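Local coordinates for protein putative dioxygenase (1H-3-hydroxy-4-oxoquinaldine 2,4-dioxygenase) (Mycobacteroides abscessus subsp. abscessus, PDB 6RA3) that cleaves the ring of the Pseudomonas quinolone signal, a quorum-sensing molecule, with dioxygen to give N-octanoylanthranilate and carbon monoxide, at residues Gln162-His167 / Thr245-Ile250. Residues are numbered along the deposited sequence; the frame is centred on the assembly and turned at random.
Sequences QAVLDH and THFPGI
The loop that carries the active-site histidine of this alpha/beta-hydrolase fold, H246, and the start of helix 248-251, which follows it, pack here against helix 162-170, with I250, V164, F247 and H167 doing most of the touching. I250 divides its work between its two branches. I250 CG2 lies 3.6 Å from A163 CB and 4.0 Å from V164 CG2. CG1 points away from the carbonyl carbon (chi1 -52°) and the chain runs on extended, which carries CD1 over one face of the H167 imidazole. This is a CH-pi contact: I250 CD1 stands 3.5 Å from the H167 ring centroid, 15° off its normal. The hydrogen bond between H167 NE2 and H33 ND1 satisfies that nitrogen and helps fix the ring's rotation while I250 CD1 packs on one face.

V164 packs with its two methyls against T245, F247 and I250. With V164 CG1 anti to the backbone N (chi1 176°), that atom lies 3.6 Å from F247 CD2, meeting the ring obliquely, while V164 CG2 comes 3.9 Å from T245 OG1. T245 OG1 accepts a hydrogen bond from F247 N (2.9 Å), closing an ST turn around H246, and is hydrogen-bonded to E251 OE1. H246 is the proton donor/acceptor; its ND1 bonds D121 OD1, a histidine-acid pair consistent with that of an alpha/beta-hydrolase catalytic triad.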
ATOM      1  N   GLN A 162      -4.741 -22.907  -6.415  1.00 55.99           N
ATOM      2  CA  GLN A 162      -3.811 -21.808  -6.684  1.00 52.38           C
ATOM      3  C   GLN A 162      -3.865 -20.734  -5.600  1.00 51.51           C
ATOM      4  O   GLN A 162      -2.828 -20.156  -5.258  1.00 51.48           O
ATOM      5  CB  GLN A 162      -4.104 -21.210  -8.065  1.00 51.63           C
ATOM      6  CG  GLN A 162      -2.949 -20.437  -8.708  1.00 55.66           C
ATOM      7  CD  GLN A 162      -1.724 -21.308  -8.967  1.00 82.28           C
ATOM      8  OE1 GLN A 162      -1.720 -22.504  -8.658  1.00 70.17           O
ATOM      9  NE2 GLN A 162      -0.678 -20.709  -9.535  1.00 94.18           N
ATOM     10  N   ALA A 163      -5.046 -20.469  -5.030  1.00 48.67           N
ATOM     11  CA  ALA A 163      -5.144 -19.509  -3.929  1.00 52.71           C
ATOM     12  C   ALA A 163      -4.289 -19.940  -2.740  1.00 50.94           C
ATOM     13  O   ALA A 163      -3.536 -19.133  -2.181  1.00 42.91           O
ATOM     14  CB  ALA A 163      -6.609 -19.332  -3.499  1.00 44.40           C
ATOM     15  N   VAL A 164      -4.415 -21.201  -2.318  1.00 49.22           N
ATOM     16  CA  VAL A 164      -3.663 -21.681  -1.160  1.00 59.57           C
ATOM     17  C   VAL A 164      -2.169 -21.723  -1.478  1.00 53.04           C
ATOM     18  O   VAL A 164      -1.340 -21.240  -0.700  1.00 41.14           O
ATOM     19  CB  VAL A 164      -4.187 -23.055  -0.696  1.00 59.76           C
ATOM     20  CG1 VAL A 164      -3.339 -23.613   0.456  1.00 64.38           C
ATOM     21  CG2 VAL A 164      -5.610 -22.939  -0.225  1.00 59.94           C
ATOM     22  N   LEU A 165      -1.807 -22.273  -2.638  1.00 48.27           N
ATOM     23  CA  LEU A 165      -0.408 -22.298  -3.041  1.00 50.39           C
ATOM     24  C   LEU A 165       0.180 -20.894  -3.087  1.00 50.17           C
ATOM     25  O   LEU A 165       1.240 -20.644  -2.505  1.00 45.03           O
ATOM     26  CB  LEU A 165      -0.259 -22.969  -4.401  1.00 47.15           C
ATOM     27  CG  LEU A 165      -0.453 -24.480  -4.416  1.00 44.18           C
ATOM     28  CD1 LEU A 165      -0.262 -24.966  -5.823  1.00 43.95           C
ATOM     29  CD2 LEU A 165       0.502 -25.186  -3.447  1.00 46.55           C
ATOM     30  N   ASP A 166      -0.482 -19.971  -3.798  1.00 46.20           N
ATOM     31  CA  ASP A 166       0.047 -18.617  -3.925  1.00 43.56           C
ATOM     32  C   ASP A 166       0.200 -17.955  -2.560  1.00 43.04           C
ATOM     33  O   ASP A 166       1.196 -17.269  -2.303  1.00 47.07           O
ATOM     34  CB  ASP A 166      -0.853 -17.780  -4.838  1.00 46.29           C
ATOM     35  CG  ASP A 166      -0.573 -18.017  -6.318  1.00 50.78           C
ATOM     36  OD1 ASP A 166       0.376 -18.752  -6.651  1.00 47.94           O
ATOM     37  OD2 ASP A 166      -1.304 -17.465  -7.155  1.00 47.74           O
ATOM     38  N   HIS A 167      -0.759 -18.172  -1.658  1.00 42.03           N
ATOM     39  CA  HIS A 167      -0.714 -17.531  -0.347  1.00 40.37           C
ATOM     40  C   HIS A 167       0.471 -18.024   0.476  1.00 48.36           C
ATOM     41  O   HIS A 167       1.127 -17.237   1.176  1.00 43.76           O
ATOM     42  CB  HIS A 167      -2.005 -17.804   0.386  1.00 38.58           C
ATOM     43  CG  HIS A 167      -2.027 -17.295   1.788  1.00 37.97           C
ATOM     44  ND1 HIS A 167      -2.339 -15.989   2.099  1.00 40.24           N
ATOM     45  CD2 HIS A 167      -1.816 -17.923   2.966  1.00 35.16           C
ATOM     46  CE1 HIS A 167      -2.282 -15.831   3.410  1.00 41.89           C
ATOM     47  NE2 HIS A 167      -1.978 -16.993   3.956  1.00 37.97           N
ATOM     48  N   THR A 245      -6.720 -28.816   2.438  1.00 42.49           N
ATOM     49  CA  THR A 245      -5.691 -28.021   3.079  1.00 38.39           C
ATOM     50  C   THR A 245      -6.156 -27.550   4.449  1.00 38.65           C
ATOM     51  O   THR A 245      -7.337 -27.604   4.802  1.00 41.46           O
ATOM     52  CB  THR A 245      -5.307 -26.824   2.202  1.00 41.65           C
ATOM     53  OG1 THR A 245      -6.257 -25.767   2.393  1.00 40.80           O
ATOM     54  CG2 THR A 245      -5.275 -27.208   0.744  1.00 40.50           C
ATOM     55  N   HIS A 246      -5.181 -27.085   5.214  1.00 40.51           N
ATOM     56  CA  HIS A 246      -5.321 -26.397   6.489  1.00 46.39           C
ATOM     57  C   HIS A 246      -5.919 -25.008   6.324  1.00 40.18           C
ATOM     58  O   HIS A 246      -6.099 -24.313   7.327  1.00 44.41           O
ATOM     59  CB  HIS A 246      -3.909 -26.353   7.130  1.00 50.64           C
ATOM     60  CG  HIS A 246      -3.799 -25.660   8.465  1.00 52.90           C
ATOM     61  ND1 HIS A 246      -4.600 -25.957   9.548  1.00 46.47           N
ATOM     62  CD2 HIS A 246      -2.904 -24.742   8.910  1.00 55.60           C
ATOM     63  CE1 HIS A 246      -4.231 -25.226  10.587  1.00 48.02           C
ATOM     64  NE2 HIS A 246      -3.202 -24.481  10.228  1.00 49.92           N
ATOM     65  N   PHE A 247      -6.241 -24.587   5.095  1.00 45.48           N
ATOM     66  CA  PHE A 247      -6.650 -23.208   4.802  1.00 51.02           C
ATOM     67  C   PHE A 247      -8.050 -23.180   4.194  1.00 41.82           C
ATOM     68  O   PHE A 247      -8.221 -22.830   3.019  1.00 40.83           O
ATOM     69  CB  PHE A 247      -5.642 -22.536   3.869  1.00 47.98           C
ATOM     70  CG  PHE A 247      -4.271 -22.423   4.463  1.00 46.47           C
ATOM     71  CD1 PHE A 247      -4.036 -21.567   5.522  1.00 41.33           C
ATOM     72  CD2 PHE A 247      -3.226 -23.198   3.986  1.00 48.09           C
ATOM     73  CE1 PHE A 247      -2.784 -21.480   6.089  1.00 42.78           C
ATOM     74  CE2 PHE A 247      -1.966 -23.105   4.550  1.00 43.06           C
ATOM     75  CZ  PHE A 247      -1.752 -22.250   5.595  1.00 42.65           C
ATOM     76  N   PRO A 248      -9.076 -23.532   4.969  1.00 39.43           N
ATOM     77  CA  PRO A 248     -10.431 -23.550   4.395  1.00 44.11           C
ATOM     78  C   PRO A 248     -10.907 -22.170   3.950  1.00 42.14           C
ATOM     79  O   PRO A 248     -11.570 -22.054   2.909  1.00 41.47           O
ATOM     80  CB  PRO A 248     -11.283 -24.124   5.533  1.00 44.14           C
ATOM     81  CG  PRO A 248     -10.515 -23.872   6.786  1.00 48.02           C
ATOM     82  CD  PRO A 248      -9.061 -23.864   6.403  1.00 46.71           C
ATOM     83  N   GLY A 249     -10.575 -21.118   4.705  1.00 40.49           N
ATOM     84  CA  GLY A 249     -10.941 -19.760   4.311  1.00 37.51           C
ATOM     85  C   GLY A 249     -10.359 -19.315   2.979  1.00 39.61           C
ATOM     86  O   GLY A 249     -10.935 -18.456   2.304  1.00 34.22           O
ATOM     87  N   ILE A 250      -9.230 -19.888   2.573  1.00 35.65           N
ATOM     88  CA  ILE A 250      -8.603 -19.558   1.299  1.00 35.43           C
ATOM     89  C   ILE A 250      -8.962 -20.575   0.234  1.00 36.48           C
ATOM     90  O   ILE A 250      -9.113 -20.227  -0.938  1.00 36.63           O
ATOM     91  CB  ILE A 250      -7.064 -19.460   1.440  1.00 36.96           C
ATOM     92  CG1 ILE A 250      -6.666 -18.518   2.576  1.00 38.92           C
ATOM     93  CG2 ILE A 250      -6.443 -19.040   0.088  1.00 41.29           C
ATOM     94  CD1 ILE A 250      -5.170 -18.485   2.846  1.00 35.71           C
TER